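Local coordinates for excinuclease ABC, subunit A. (Deinococcus radiodurans, PDB 2VF7), which probably takes part in DNA repair as a zinc-containing, ATP-hydrolysing DNA-binding protein of the UvrA family that recognises damage, at residues 161-166 against 257-262. The protein carries 1 engineered substitution. Residues are numbered along the deposited sequence; the frame is centred on the assembly and turned at random.
Sequences YTVTED and SARRHV
With CG turned anti to the backbone N (chi1 178°), Arg259 runs its aliphatic stem past Val163, and a bend at chi3 then turns the chain back, bringing NE to 4.3 Å from Val163 CG1. The guanidinium lies obliquely to this methyl. Val163 has an off-staggered chi1 of 94°, which sends CG1 to Arg259 and CG2 to Val262. CG1 lies 3.8 Å from Arg259 CG and equally near CB, so one methyl meets two successive methylenes, the two side chains crossing at a slant. The second branch, Val163 CG2, comes within 4.3 Å of Val262 CG1, a looser apolar touch. The contact exemplifies how one branched residue, here on the way from strand 159-162 into helix 165-168, can span two positions three apart on a helix face. Helix 258-268 belongs to the UvrA DNA-binding domain, an insertion between the cysteine pairs Cys151/Cys154 and Cys287/Cys290 of one zinc site; strand 159-162 pairs antiparallel with strand 283-286 at its stem. Met168 touches Val163, Arg259 and Val262 alike, and Phe221 of helix 213-221 packs on both Val163 and Arg259, widening the apolar cluster. No hydrogen bond spans the two segments. The start of helix 258-268 is instead fixed by its N-cap, Ser257, whose OG accepts from Arg260 N at 3.3 Å with a fairly straight N-H...O angle of 162° and also bonds to the carbonyl oxygen of Thr222.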
ATOM      1  N   TYR A 161      10.822  -6.563 -31.987  1.00 63.19           N
ATOM      2  CA  TYR A 161      11.806  -5.471 -31.919  1.00 63.15           C
ATOM      3  C   TYR A 161      13.273  -5.889 -32.113  1.00 62.67           C
ATOM      4  O   TYR A 161      13.808  -6.716 -31.376  1.00 62.47           O
ATOM      5  CB  TYR A 161      11.647  -4.683 -30.601  1.00 64.08           C
ATOM      6  CG  TYR A 161      10.348  -3.912 -30.491  1.00 64.76           C
ATOM      7  CD1 TYR A 161       9.267  -4.429 -29.778  1.00 65.08           C
ATOM      8  CD2 TYR A 161      10.201  -2.665 -31.103  1.00 65.55           C
ATOM      9  CE1 TYR A 161       8.071  -3.730 -29.680  1.00 65.42           C
ATOM     10  CE2 TYR A 161       9.006  -1.960 -31.013  1.00 65.68           C
ATOM     11  CZ  TYR A 161       7.948  -2.498 -30.302  1.00 65.44           C
ATOM     12  OH  TYR A 161       6.766  -1.804 -30.215  1.00 65.89           O
ATOM     13  N   THR A 162      13.922  -5.297 -33.111  1.00 62.09           N
ATOM     14  CA  THR A 162      15.322  -5.588 -33.377  1.00 61.41           C
ATOM     15  C   THR A 162      16.212  -4.352 -33.323  1.00 60.90           C
ATOM     16  O   THR A 162      15.753  -3.224 -33.112  1.00 60.43           O
ATOM     17  CB  THR A 162      15.544  -6.332 -34.715  1.00 61.52           C
ATOM     18  OG1 THR A 162      14.612  -5.871 -35.698  1.00 62.65           O
ATOM     19  CG2 THR A 162      15.374  -7.836 -34.535  1.00 62.40           C
ATOM     20  N   VAL A 163      17.500  -4.595 -33.516  1.00 60.36           N
ATOM     21  CA  VAL A 163      18.509  -3.570 -33.428  1.00 59.87           C
ATOM     22  C   VAL A 163      19.620  -3.938 -34.415  1.00 59.57           C
ATOM     23  O   VAL A 163      19.939  -5.118 -34.599  1.00 59.51           O
ATOM     24  CB  VAL A 163      18.981  -3.431 -31.964  1.00 59.91           C
ATOM     25  CG1 VAL A 163      20.216  -4.265 -31.671  1.00 59.55           C
ATOM     26  CG2 VAL A 163      19.201  -1.998 -31.635  1.00 60.60           C
ATOM     27  N   THR A 164      20.164  -2.937 -35.099  1.00 59.21           N
ATOM     28  CA  THR A 164      21.193  -3.180 -36.118  1.00 58.73           C
ATOM     29  C   THR A 164      22.358  -2.237 -35.913  1.00 58.58           C
ATOM     30  O   THR A 164      22.280  -1.331 -35.093  1.00 58.85           O
ATOM     31  CB  THR A 164      20.663  -2.983 -37.546  1.00 58.57           C
ATOM     32  OG1 THR A 164      19.997  -1.727 -37.629  1.00 58.24           O
ATOM     33  CG2 THR A 164      19.704  -4.089 -37.936  1.00 58.61           C
ATOM     34  N   GLU A 165      23.440  -2.449 -36.658  1.00 58.34           N
ATOM     35  CA  GLU A 165      24.566  -1.534 -36.611  1.00 57.89           C
ATOM     36  C   GLU A 165      24.179  -0.143 -37.102  1.00 57.82           C
ATOM     37  O   GLU A 165      24.564   0.841 -36.485  1.00 57.78           O
ATOM     38  CB  GLU A 165      25.750  -2.073 -37.399  1.00 57.98           C
ATOM     39  CG  GLU A 165      26.962  -1.165 -37.342  1.00 58.65           C
ATOM     40  CD  GLU A 165      28.206  -1.810 -37.889  1.00 60.63           C
ATOM     41  OE1 GLU A 165      28.087  -2.890 -38.501  1.00 62.06           O
ATOM     42  OE2 GLU A 165      29.306  -1.232 -37.714  1.00 61.11           O
ATOM     43  N   ASP A 166      23.425  -0.069 -38.201  1.00 57.68           N
ATOM     44  CA  ASP A 166      22.970   1.206 -38.743  1.00 57.76           C
ATOM     45  C   ASP A 166      22.030   1.937 -37.781  1.00 57.29           C
ATOM     46  O   ASP A 166      22.135   3.156 -37.627  1.00 57.43           O
ATOM     47  CB  ASP A 166      22.279   1.044 -40.106  1.00 58.31           C
ATOM     48  CG  ASP A 166      22.962   0.018 -41.014  1.00 60.91           C
ATOM     49  OD1 ASP A 166      23.218  -1.136 -40.572  1.00 64.22           O
ATOM     50  OD2 ASP A 166      23.208   0.350 -42.194  1.00 63.22           O
ATOM     51  N   SER A 257      26.610  -4.505 -23.764  1.00 49.17           N
ATOM     52  CA  SER A 257      26.642  -4.249 -25.205  1.00 48.76           C
ATOM     53  C   SER A 257      25.581  -3.219 -25.593  1.00 49.38           C
ATOM     54  O   SER A 257      24.677  -2.950 -24.813  1.00 49.71           O
ATOM     55  CB  SER A 257      26.444  -5.540 -25.977  1.00 48.34           C
ATOM     56  OG  SER A 257      25.162  -6.066 -25.721  1.00 49.24           O
ATOM     57  N   ALA A 258      25.694  -2.628 -26.788  1.00 49.59           N
ATOM     58  CA  ALA A 258      24.699  -1.651 -27.231  1.00 49.65           C
ATOM     59  C   ALA A 258      23.295  -2.261 -27.251  1.00 50.54           C
ATOM     60  O   ALA A 258      22.338  -1.628 -26.804  1.00 51.41           O
ATOM     61  CB  ALA A 258      25.059  -1.072 -28.592  1.00 48.71           C
ATOM     62  N   ARG A 259      23.171  -3.482 -27.778  1.00 50.78           N
ATOM     63  CA  ARG A 259      21.897  -4.187 -27.804  1.00 51.14           C
ATOM     64  C   ARG A 259      21.307  -4.401 -26.403  1.00 51.06           C
ATOM     65  O   ARG A 259      20.166  -4.046 -26.162  1.00 51.63           O
ATOM     66  CB  ARG A 259      22.048  -5.508 -28.548  1.00 50.90           C
ATOM     67  CG  ARG A 259      20.790  -6.344 -28.585  1.00 52.29           C
ATOM     68  CD  ARG A 259      21.150  -7.800 -28.784  1.00 54.83           C
ATOM     69  NE  ARG A 259      20.861  -8.238 -30.139  1.00 57.23           N
ATOM     70  CZ  ARG A 259      21.243  -9.405 -30.663  1.00 59.22           C
ATOM     71  NH1 ARG A 259      21.966 -10.269 -29.944  1.00 59.09           N
ATOM     72  NH2 ARG A 259      20.902  -9.709 -31.922  1.00 58.20           N
ATOM     73  N   ARG A 260      22.092  -4.970 -25.491  1.00 51.41           N
ATOM     74  CA  ARG A 260      21.686  -5.202 -24.108  1.00 51.45           C
ATOM     75  C   ARG A 260      21.084  -3.942 -23.463  1.00 52.36           C
ATOM     76  O   ARG A 260      19.980  -3.974 -22.889  1.00 52.70           O
ATOM     77  CB  ARG A 260      22.896  -5.684 -23.316  1.00 51.47           C
ATOM     78  CG  ARG A 260      22.672  -5.917 -21.821  1.00 51.45           C
ATOM     79  CD  ARG A 260      23.505  -7.092 -21.346  1.00 48.74           C
ATOM     80  NE  ARG A 260      22.587  -8.012 -20.698  1.00 50.50           N
ATOM     81  CZ  ARG A 260      22.712  -9.330 -20.642  1.00 48.16           C
ATOM     82  NH1 ARG A 260      23.733  -9.966 -21.197  1.00 46.14           N
ATOM     83  NH2 ARG A 260      21.781 -10.013 -20.009  1.00 51.80           N
ATOM     84  N   HIS A 261      21.802  -2.831 -23.564  1.00 52.40           N
ATOM     85  CA  HIS A 261      21.328  -1.578 -23.011  1.00 52.56           C
ATOM     86  C   HIS A 261      20.028  -1.111 -23.620  1.00 52.62           C
ATOM     87  O   HIS A 261      19.166  -0.606 -22.913  1.00 52.50           O
ATOM     88  CB  HIS A 261      22.345  -0.455 -23.195  1.00 52.57           C
ATOM     89  CG  HIS A 261      21.812   0.870 -22.756  1.00 53.97           C
ATOM     90  ND1 HIS A 261      21.274   1.784 -23.639  1.00 53.87           N
ATOM     91  CD2 HIS A 261      21.645   1.395 -21.514  1.00 53.89           C
ATOM     92  CE1 HIS A 261      20.831   2.827 -22.961  1.00 54.89           C
ATOM     93  NE2 HIS A 261      21.048   2.620 -21.672  1.00 54.29           N
ATOM     94  N   VAL A 262      19.910  -1.214 -24.942  1.00 53.00           N
ATOM     95  CA  VAL A 262      18.746  -0.671 -25.638  1.00 53.49           C
ATOM     96  C   VAL A 262      17.488  -1.450 -25.254  1.00 53.92           C
ATOM     97  O   VAL A 262      16.452  -0.858 -24.973  1.00 54.05           O
ATOM     98  CB  VAL A 262      18.938  -0.627 -27.201  1.00 53.69           C
ATOM     99  CG1 VAL A 262      17.610  -0.426 -27.919  1.00 53.43           C
ATOM    100  CG2 VAL A 262      19.923   0.456 -27.610  1.00 51.94           C
TER